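PDB 5MQR: beta-L-arabinobiosidase from Bacteroides thetaiotaomicron, which probably hydrolyses glycosidic linkages, as a beta-L-arabinobiosidase and perhaps with sialidase-like activity, during the breakdown of complex plant pectin. Local coordinates for residues Pro78-Phe87 and Arg373-Ala383; Asp94-Pro102 and Arg359-Tyr367. All blocks are in the same frame, centred on the assembly; numbering follows the deposited sequence. Where two conformers were deposited one is given.

Contact 1 (Pro78-Phe87 and Arg373-Ala383)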
loop_
_atom_site.group_PDB
_atom_site.type_symbol
_atom_site.label_atom_id
_atom_site.label_comp_id
_atom_site.label_asym_id
_atom_site.label_seq_id
_atom_site.Cartn_x
_atom_site.Cartn_y
_atom_site.Cartn_z
ATOM N N PRO A 78 -29.120 -3.698 -14.073
ATOM C CA PRO A 78 -29.022 -4.683 -13.018
ATOM C C PRO A 78 -29.182 -4.093 -11.621
ATOM O O PRO A 78 -28.880 -2.914 -11.407
ATOM C CB PRO A 78 -27.623 -5.286 -13.217
ATOM C CG PRO A 78 -26.839 -4.194 -13.846
ATOM C CD PRO A 78 -27.813 -3.432 -14.702
HETATM N N MSE A 79 -29.666 -4.929 -10.711
HETATM C CA MSE A 79 -29.722 -4.657 -9.269
HETATM C C MSE A 79 -29.026 -5.790 -8.579
HETATM O O MSE A 79 -28.943 -6.904 -9.110
HETATM C CB MSE A 79 -31.152 -4.572 -8.748
HETATM C CG MSE A 79 -32.008 -3.583 -9.536
HETATM SE SE MSE A 79 -31.510 -1.740 -9.042
HETATM C CE MSE A 79 -31.609 -0.917 -10.846
ATOM N N LEU A 80 -28.507 -5.521 -7.384
ATOM C CA LEU A 80 -27.722 -6.506 -6.640
ATOM C C LEU A 80 -28.006 -6.492 -5.139
ATOM O O LEU A 80 -28.112 -5.427 -4.523
ATOM C CB LEU A 80 -26.236 -6.265 -6.899
ATOM C CG LEU A 80 -25.219 -7.320 -6.454
ATOM C CD1 LEU A 80 -25.325 -8.610 -7.253
ATOM C CD2 LEU A 80 -23.831 -6.706 -6.609
ATOM N N ALA A 81 -28.148 -7.691 -4.564
ATOM C CA ALA A 81 -28.210 -7.873 -3.115
ATOM C C ALA A 81 -27.421 -9.132 -2.711
ATOM O O ALA A 81 -27.031 -9.921 -3.573
ATOM C CB ALA A 81 -29.643 -7.946 -2.643
ATOM N N TYR A 82 -27.142 -9.264 -1.415
ATOM C CA TYR A 82 -26.504 -10.449 -0.848
ATOM C C TYR A 82 -27.285 -10.906 0.371
ATOM O O TYR A 82 -27.452 -10.155 1.322
ATOM C CB TYR A 82 -25.054 -10.132 -0.472
ATOM C CG TYR A 82 -24.230 -11.315 -0.017
ATOM C CD1 TYR A 82 -23.556 -12.107 -0.932
ATOM C CD2 TYR A 82 -24.104 -11.629 1.348
ATOM C CE1 TYR A 82 -22.781 -13.192 -0.516
ATOM C CE2 TYR A 82 -23.345 -12.718 1.785
ATOM C CZ TYR A 82 -22.691 -13.505 0.852
ATOM O OH TYR A 82 -21.930 -14.574 1.264
ATOM N N TRP A 83 -27.754 -12.140 0.354
ATOM C CA TRP A 83 -28.692 -12.601 1.356
ATOM C C TRP A 83 -28.538 -14.084 1.555
ATOM O O TRP A 83 -28.494 -14.825 0.588
ATOM C CB TRP A 83 -30.098 -12.321 0.844
ATOM C CG TRP A 83 -31.180 -12.641 1.781
ATOM C CD1 TRP A 83 -31.492 -11.970 2.921
ATOM C CD2 TRP A 83 -32.130 -13.707 1.665
ATOM N NE1 TRP A 83 -32.582 -12.552 3.527
ATOM C CE2 TRP A 83 -32.998 -13.615 2.768
ATOM C CE3 TRP A 83 -32.336 -14.722 0.729
ATOM C CZ2 TRP A 83 -34.056 -14.516 2.975
ATOM C CZ3 TRP A 83 -33.393 -15.613 0.917
ATOM C CH2 TRP A 83 -34.240 -15.508 2.036
ATOM N N ASN A 84 -28.510 -14.519 2.802
ATOM C CA ASN A 84 -28.339 -15.929 3.143
ATOM C C ASN A 84 -27.179 -16.626 2.448
ATOM O O ASN A 84 -27.344 -17.719 1.887
ATOM C CB ASN A 84 -29.643 -16.691 2.906
ATOM C CG ASN A 84 -30.327 -16.995 4.188
ATOM O OD1 ASN A 84 -30.206 -18.108 4.719
ATOM N ND2 ASN A 84 -30.959 -15.975 4.769
ATOM N N GLY A 85 -26.026 -15.958 2.460
ATOM C CA GLY A 85 -24.824 -16.459 1.829
ATOM C C GLY A 85 -24.830 -16.448 0.310
ATOM O O GLY A 85 -23.970 -17.072 -0.288
ATOM N N GLN A 86 -25.756 -15.740 -0.335
ATOM C CA GLN A 86 -25.844 -15.753 -1.809
ATOM C C GLN A 86 -26.059 -14.374 -2.399
ATOM O O GLN A 86 -26.796 -13.577 -1.822
ATOM C CB GLN A 86 -26.990 -16.661 -2.296
ATOM C CG GLN A 86 -26.692 -18.136 -2.091
ATOM C CD GLN A 86 -27.821 -19.073 -2.477
ATOM O OE1 GLN A 86 -28.021 -20.078 -1.816
ATOM N NE2 GLN A 86 -28.551 -18.761 -3.543
ATOM N N PHE A 87 -25.465 -14.139 -3.576
ATOM C CA PHE A 87 -25.764 -12.972 -4.382
ATOM C C PHE A 87 -27.103 -13.167 -5.072
ATOM O O PHE A 87 -27.412 -14.268 -5.511
ATOM C CB PHE A 87 -24.725 -12.745 -5.461
ATOM C CG PHE A 87 -23.361 -12.403 -4.944
ATOM C CD1 PHE A 87 -22.417 -13.403 -4.707
ATOM C CD2 PHE A 87 -23.002 -11.080 -4.742
ATOM C CE1 PHE A 87 -21.145 -13.086 -4.264
ATOM C CE2 PHE A 87 -21.741 -10.748 -4.302
ATOM C CZ PHE A 87 -20.812 -11.744 -4.057
ATOM N N ARG A 373 -24.323 -0.624 -10.457
ATOM C CA ARG A 373 -25.188 -0.646 -9.314
ATOM C C ARG A 373 -24.708 -1.783 -8.434
ATOM O O ARG A 373 -24.389 -2.877 -8.920
ATOM C CB ARG A 373 -26.607 -0.858 -9.834
ATOM C CG ARG A 373 -27.686 -0.952 -8.817
ATOM C CD ARG A 373 -28.124 0.370 -8.218
ATOM N NE ARG A 373 -29.128 0.067 -7.188
ATOM C CZ ARG A 373 -29.819 0.962 -6.499
ATOM N NH1 ARG A 373 -29.649 2.265 -6.708
ATOM N NH2 ARG A 373 -30.689 0.552 -5.593
ATOM N N GLY A 374 -24.635 -1.513 -7.137
ATOM C CA GLY A 374 -24.093 -2.439 -6.155
ATOM C C GLY A 374 -25.183 -2.707 -5.133
ATOM O O GLY A 374 -26.366 -2.478 -5.393
ATOM N N ILE A 375 -24.768 -3.144 -3.955
ATOM C CA ILE A 375 -25.673 -3.533 -2.911
ATOM C C ILE A 375 -25.934 -2.345 -1.983
ATOM O O ILE A 375 -24.996 -1.756 -1.439
ATOM C CB ILE A 375 -25.067 -4.709 -2.108
ATOM C CG1 ILE A 375 -24.801 -5.895 -3.063
ATOM C CG2 ILE A 375 -25.949 -5.090 -0.899
ATOM C CD1 ILE A 375 -23.840 -6.927 -2.521
ATOM N N GLN A 376 -27.213 -1.999 -1.820
ATOM C CA GLN A 376 -27.612 -0.986 -0.877
ATOM C C GLN A 376 -27.217 -1.331 0.554
ATOM O O GLN A 376 -27.122 -2.510 0.921
ATOM C CB GLN A 376 -29.124 -0.815 -0.882
ATOM C CG GLN A 376 -29.627 -0.063 -2.078
ATOM C CD GLN A 376 -31.062 0.309 -1.902
ATOM O OE1 GLN A 376 -31.376 1.251 -1.206
ATOM N NE2 GLN A 376 -31.936 -0.430 -2.520
ATOM N N GLU A 377 -27.007 -0.303 1.357
ATOM C CA GLU A 377 -26.741 -0.500 2.776
ATOM C C GLU A 377 -27.930 -1.198 3.408
ATOM O O GLU A 377 -29.079 -0.754 3.232
ATOM C CB GLU A 377 -26.514 0.845 3.490
ATOM C CG GLU A 377 -25.255 1.539 3.027
ATOM C CD GLU A 377 -24.930 2.814 3.769
ATOM O OE1 GLU A 377 -25.806 3.359 4.503
ATOM O OE2 GLU A 377 -23.779 3.263 3.583
ATOM N N GLY A 378 -27.648 -2.264 4.147
ATOM C CA GLY A 378 -28.681 -3.077 4.780
ATOM C C GLY A 378 -29.126 -4.284 3.961
ATOM O O GLY A 378 -29.818 -5.156 4.503
ATOM N N ASN A 379 -28.722 -4.358 2.684
ATOM C CA ASN A 379 -29.084 -5.476 1.827
ATOM C C ASN A 379 -27.960 -6.491 1.641
ATOM O O ASN A 379 -27.924 -7.174 0.628
ATOM C CB ASN A 379 -29.576 -4.953 0.466
ATOM C CG ASN A 379 -30.967 -4.339 0.540
ATOM O OD1 ASN A 379 -31.653 -4.425 1.547
ATOM N ND2 ASN A 379 -31.376 -3.701 -0.548
ATOM N N GLY A 380 -27.050 -6.561 2.612
ATOM C CA GLY A 380 -26.069 -7.624 2.723
ATOM C C GLY A 380 -24.641 -7.227 2.458
ATOM O O GLY A 380 -24.371 -6.334 1.658
ATOM N N VAL A 381 -23.727 -7.927 3.111
ATOM C CA VAL A 381 -22.290 -7.727 2.935
ATOM C C VAL A 381 -21.684 -9.037 2.447
ATOM O O VAL A 381 -21.657 -10.015 3.185
ATOM C CB VAL A 381 -21.606 -7.327 4.268
ATOM C CG1 VAL A 381 -20.093 -7.258 4.109
ATOM C CG2 VAL A 381 -22.190 -6.010 4.804
ATOM N N PRO A 382 -21.191 -9.066 1.208
ATOM C CA PRO A 382 -20.632 -10.324 0.762
ATOM C C PRO A 382 -19.476 -10.782 1.649
ATOM O O PRO A 382 -18.633 -9.967 2.042
ATOM C CB PRO A 382 -20.169 -10.014 -0.658
ATOM C CG PRO A 382 -21.106 -8.956 -1.107
ATOM C CD PRO A 382 -21.284 -8.092 0.109
ATOM N N ALA A 383 -19.453 -12.083 1.923
ATOM C CA ALA A 383 -18.556 -12.716 2.907
ATOM C C ALA A 383 -17.082 -12.492 2.628
ATOM O O ALA A 383 -16.312 -12.420 3.561
ATOM C CB ALA A 383 -18.839 -14.227 3.025
HETATM O O HOH W 1 -28.806 -2.816 -6.413
HETATM O O HOH W 2 -29.418 -3.794 -3.010
#
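In the N-terminal beta-propeller region, the edge strand of a four-stranded antiparallel sheet offers Tyr82 to Pro382 of an irregular segment. Pro382 CA lies 3.5 Å from the centroid of the Tyr82 ring and 1° off its normal, a centred CH-pi contact; Gln86 N lies over the rim of the opposite face. With CG anti to the backbone N (chi1 -173°), the Tyr82 ring is laid against Pro382. The pyrrolidine also meets Phe87, whose CE2 is 3.7 Å from Pro382 CG, while Tyr82 CD1 sits over one Phe87 face. Beside the ring, Tyr82 N donates to Asn379 O at 3.0 Å and 173°; Asn379 ends the type II turn from Gln376. Leu80 CG packs on Ile375 CG1 at 3.7 Å. Elsewhere two waters bridge the segments: one accepts from Leu80 N and Arg373 NE and donates to Gly374 O, and another donates to Leu80 O at 2.6 Å while accepting from Gln376 N and Asn379 ND2. The selenium of Met79, a selenomethionine, lies 3.5 Å from Arg373 NE, set obliquely to the guanidinium group, whose NH2 bonds Gln244. Strand 148-157 packs on Met79 and Ala81 through Phe155, and its Val157 N holds Asn379 OD1; from strand 387-393, Trp388 touches Phe87 and Pro382.

Contact 2 (Asp94-Pro102 and Arg359-Tyr367); sequences DPSDEHVPP and RYGGNYKSY
The Tyr364 ring and the Glu98 carboxylate meet with their planes 31° apart, OE2 approaching the ring obliquely and lying 3.5 Å from Tyr364 CB. One face of that ring has Asn363 OD1 above it, offset toward the rim, in one of two modelled positions of that residue, so this contact is doubtful. Glu98 CG covers the rim of one face of the His99 imidazole. The Asp97 carboxylate is used at both oxygens: Asn363 N donates to Asp97 OD2 at 2.7 Å, on the anti side and 30° out of the plane, and Ser96 OG donates to Asp97 OD1 at 2.6 Å, also on an anti side. Held at both oxygens by bonds of similar geometry, the carboxylate has its rotation fixed.

Segment 94-102 connects strands 86-94 and 104-110 of a four-stranded antiparallel sheet, and 359-367 belongs to the long loop between strands 349-350 and 387-393. Both present type II beta turns, Asp97 to Val100 and Gly362 to Lys365, each with a positive phi at its third residue (His99 and Tyr364). The two turns are joined by Glu98 N, which donates to Asn363 O at 3.2 Å, tilted from the carbonyl plane. In the same conformer Asn363 ND2 adds a weak and doubtful bond to Glu98 O, 3.1 Å long. Glu98 CG is anti to the backbone N (chi1 -170°), and the extended chain beyond it carries the carboxylate past Tyr364 CB; its OE1 is held by Tyr74 OH and Lys395 NZ.

At the Ser96 end the link is a water that accepts from Lys365 NZ and lies 2.7 Å from both Ser96 O and Gly361 O. That ammonium also bonds Tyr360 O at 2.8 Å, and Thr73 O and Glu396 OE1 are further partners.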
loop_
_atom_site.group_PDB
_atom_site.type_symbol
_atom_site.label_atom_id
_atom_site.label_comp_id
_atom_site.label_asym_id
_atom_site.label_seq_id
_atom_site.Cartn_x
_atom_site.Cartn_y
_atom_site.Cartn_z
ATOM N N ASP A 94 -36.061 -6.943 -22.725
ATOM C CA ASP A 94 -37.035 -6.970 -23.797
ATOM C C ASP A 94 -36.396 -7.830 -24.916
ATOM O O ASP A 94 -35.157 -8.018 -24.950
ATOM C CB ASP A 94 -37.300 -5.559 -24.336
ATOM C CG ASP A 94 -38.030 -4.612 -23.324
ATOM O OD1 ASP A 94 -37.732 -4.601 -22.113
ATOM O OD2 ASP A 94 -38.880 -3.822 -23.781
ATOM N N PRO A 95 -37.220 -8.356 -25.839
ATOM C CA PRO A 95 -36.642 -9.193 -26.887
ATOM C C PRO A 95 -35.570 -8.529 -27.737
ATOM O O PRO A 95 -34.632 -9.218 -28.144
ATOM C CB PRO A 95 -37.857 -9.582 -27.734
ATOM C CG PRO A 95 -38.933 -9.686 -26.707
ATOM C CD PRO A 95 -38.686 -8.497 -25.806
ATOM N N SER A 96 -35.660 -7.222 -27.973
ATOM C CA SER A 96 -34.608 -6.585 -28.763
ATOM C C SER A 96 -34.403 -5.087 -28.598
ATOM O O SER A 96 -33.284 -4.615 -28.785
ATOM C CB SER A 96 -34.851 -6.875 -30.251
ATOM O OG SER A 96 -36.124 -6.394 -30.627
ATOM N N ASP A 97 -35.469 -4.348 -28.302
ATOM C CA ASP A 97 -35.449 -2.890 -28.347
ATOM C C ASP A 97 -35.966 -2.299 -27.028
ATOM O O ASP A 97 -36.955 -2.774 -26.455
ATOM C CB ASP A 97 -36.311 -2.418 -29.507
ATOM C CG ASP A 97 -35.735 -2.810 -30.865
ATOM O OD1 ASP A 97 -35.956 -3.944 -31.339
ATOM O OD2 ASP A 97 -35.049 -1.979 -31.478
ATOM N N GLU A 98 -35.278 -1.274 -26.547
ATOM C CA GLU A 98 -35.705 -0.520 -25.364
ATOM C C GLU A 98 -37.070 0.079 -25.619
ATOM O O GLU A 98 -37.326 0.646 -26.700
ATOM C CB GLU A 98 -34.705 0.601 -25.013
ATOM C CG GLU A 98 -34.950 1.271 -23.659
ATOM C CD GLU A 98 -33.810 2.189 -23.220
ATOM O OE1 GLU A 98 -32.737 1.685 -22.837
ATOM O OE2 GLU A 98 -33.992 3.422 -23.278
ATOM N N HIS A 99 -37.956 -0.128 -24.640
ATOM C CA HIS A 99 -39.334 0.363 -24.670
ATOM C C HIS A 99 -40.199 -0.253 -25.772
ATOM O O HIS A 99 -41.267 0.299 -26.117
ATOM C CB HIS A 99 -39.367 1.902 -24.768
ATOM C CG HIS A 99 -38.613 2.596 -23.668
ATOM N ND1 HIS A 99 -38.186 3.902 -23.769
ATOM C CD2 HIS A 99 -38.220 2.164 -22.444
ATOM C CE1 HIS A 99 -37.562 4.245 -22.656
ATOM N NE2 HIS A 99 -37.567 3.207 -21.839
ATOM N N VAL A 100 -39.760 -1.393 -26.309
ATOM C CA VAL A 100 -40.569 -2.153 -27.249
ATOM C C VAL A 100 -40.932 -3.449 -26.542
ATOM O O VAL A 100 -40.043 -4.260 -26.244
ATOM C CB VAL A 100 -39.853 -2.413 -28.597
ATOM C CG1 VAL A 100 -40.737 -3.253 -29.531
ATOM C CG2 VAL A 100 -39.485 -1.079 -29.248
ATOM N N PRO A 101 -42.232 -3.645 -26.261
ATOM C CA PRO A 101 -42.657 -4.834 -25.518
ATOM C C PRO A 101 -42.465 -6.128 -26.320
ATOM O O PRO A 101 -42.280 -6.050 -27.530
ATOM C CB PRO A 101 -44.137 -4.578 -25.257
ATOM C CG PRO A 101 -44.570 -3.636 -26.335
ATOM C CD PRO A 101 -43.369 -2.837 -26.735
ATOM N N PRO A 102 -42.489 -7.299 -25.683
ATOM C CA PRO A 102 -42.701 -7.452 -24.238
ATOM C C PRO A 102 -41.470 -7.135 -23.390
ATOM O O PRO A 102 -40.407 -6.815 -23.909
ATOM C CB PRO A 102 -43.144 -8.928 -24.091
ATOM C CG PRO A 102 -42.588 -9.620 -25.294
ATOM C CD PRO A 102 -42.560 -8.592 -26.395
ATOM N N ARG A 359 -23.665 -7.093 -30.785
ATOM C CA ARG A 359 -24.059 -8.108 -31.743
ATOM C C ARG A 359 -25.441 -7.863 -32.315
ATOM O O ARG A 359 -25.664 -8.142 -33.492
ATOM C CB ARG A 359 -23.937 -9.495 -31.120
ATOM C CG ARG A 359 -22.498 -9.787 -30.669
ATOM C CD ARG A 359 -22.310 -11.164 -30.060
ATOM N NE ARG A 359 -23.223 -11.504 -28.979
ATOM C CZ ARG A 359 -23.151 -11.049 -27.728
ATOM N NH1 ARG A 359 -22.236 -10.148 -27.363
ATOM N NH2 ARG A 359 -24.026 -11.482 -26.839
ATOM N N TYR A 360 -26.347 -7.308 -31.504
ATOM C CA TYR A 360 -27.720 -7.106 -31.903
ATOM C C TYR A 360 -28.075 -5.642 -31.798
ATOM O O TYR A 360 -28.038 -5.070 -30.703
ATOM C CB TYR A 360 -28.657 -7.952 -31.026
ATOM C CG TYR A 360 -28.358 -9.417 -31.091
ATOM C CD1 TYR A 360 -28.796 -10.207 -32.163
ATOM C CD2 TYR A 360 -27.623 -10.026 -30.093
ATOM C CE1 TYR A 360 -28.519 -11.577 -32.215
ATOM C CE2 TYR A 360 -27.336 -11.383 -30.133
ATOM C CZ TYR A 360 -27.780 -12.155 -31.189
ATOM O OH TYR A 360 -27.444 -13.495 -31.178
ATOM N N GLY A 361 -28.424 -5.040 -32.938
ATOM C CA GLY A 361 -28.928 -3.683 -32.976
ATOM C C GLY A 361 -30.214 -3.561 -32.183
ATOM O O GLY A 361 -30.862 -4.567 -31.851
ATOM N N GLY A 362 -30.568 -2.328 -31.862
ATOM C CA GLY A 362 -31.776 -2.058 -31.100
ATOM C C GLY A 362 -31.933 -0.632 -30.566
ATOM O O GLY A 362 -30.943 0.055 -30.251
ATOM N N ASN A 363 -33.198 -0.216 -30.467
ATOM C CA ASN A 363 -33.620 1.106 -29.972
ATOM C C ASN A 363 -32.889 1.461 -28.667
ATOM O O ASN A 363 -32.979 0.705 -27.685
ATOM C CB ASN A 363 -35.156 1.084 -29.742
ATOM C CG ASN A 363 -35.789 2.475 -29.609
ATOM O OD1 ASN A 363 -35.180 3.487 -29.950
ATOM N ND2 ASN A 363 -37.052 2.514 -29.129
ATOM N N TYR A 364 -32.165 2.577 -28.662
ATOM C CA TYR A 364 -31.476 3.150 -27.490
ATOM C C TYR A 364 -30.362 2.321 -26.867
ATOM O O TYR A 364 -29.805 2.731 -25.828
ATOM C CB TYR A 364 -32.472 3.649 -26.410
ATOM C CG TYR A 364 -33.508 4.645 -26.942
ATOM C CD1 TYR A 364 -33.130 5.869 -27.510
ATOM C CD2 TYR A 364 -34.870 4.337 -26.896
ATOM C CE1 TYR A 364 -34.090 6.758 -28.006
ATOM C CE2 TYR A 364 -35.832 5.205 -27.389
ATOM C CZ TYR A 364 -35.452 6.413 -27.938
ATOM O OH TYR A 364 -36.463 7.228 -28.418
ATOM N N LYS A 365 -29.990 1.206 -27.511
ATOM C CA LYS A 365 -28.799 0.465 -27.102
ATOM C C LYS A 365 -27.565 1.301 -27.428
ATOM O O LYS A 365 -27.425 1.783 -28.555
ATOM C CB LYS A 365 -28.748 -0.905 -27.781
ATOM C CG LYS A 365 -29.849 -1.842 -27.291
ATOM C CD LYS A 365 -29.798 -3.215 -27.920
ATOM C CE LYS A 365 -28.574 -4.000 -27.502
ATOM N NZ LYS A 365 -28.651 -5.371 -28.033
ATOM N N SER A 366 -26.711 1.520 -26.429
ATOM C CA SER A 366 -25.473 2.273 -26.613
ATOM C C SER A 366 -24.242 1.477 -26.161
ATOM O O SER A 366 -24.350 0.558 -25.365
ATOM C CB SER A 366 -25.570 3.605 -25.882
ATOM O OG SER A 366 -25.898 3.367 -24.549
ATOM N N TYR A 367 -23.079 1.836 -26.684
ATOM C CA TYR A 367 -21.878 1.018 -26.534
ATOM C C TYR A 367 -21.228 1.146 -25.167
ATOM O O TYR A 367 -21.055 2.252 -24.681
ATOM C CB TYR A 367 -20.821 1.383 -27.584
ATOM C CG TYR A 367 -21.310 1.180 -28.985
ATOM C CD1 TYR A 367 -21.462 -0.114 -29.504
ATOM C CD2 TYR A 367 -21.651 2.256 -29.790
ATOM C CE1 TYR A 367 -21.941 -0.323 -30.794
ATOM C CE2 TYR A 367 -22.131 2.060 -31.085
ATOM C CZ TYR A 367 -22.268 0.768 -31.573
ATOM O OH TYR A 367 -22.727 0.581 -32.839
HETATM O O HOH W 3 -31.081 -6.005 -29.541
#

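From the N terminus the chain first lays down 78-87, runs along strand 86-94, and enters the loop 94-102. About 260 residues later it returns as 359-367, closing the loop of contact 2, and a few residues on 373-383 closes the longer loop of contact 1. The two closures are therefore nested, contact 2 within contact 1, and do not cross. Their centres lie 28 Å apart and their nearest atoms about 11 Å, so they do not touch. Both tie the first four-stranded sheet, at its edge strand and at the connection after its second strand, to the long loop between strands 349-350 and 387-393.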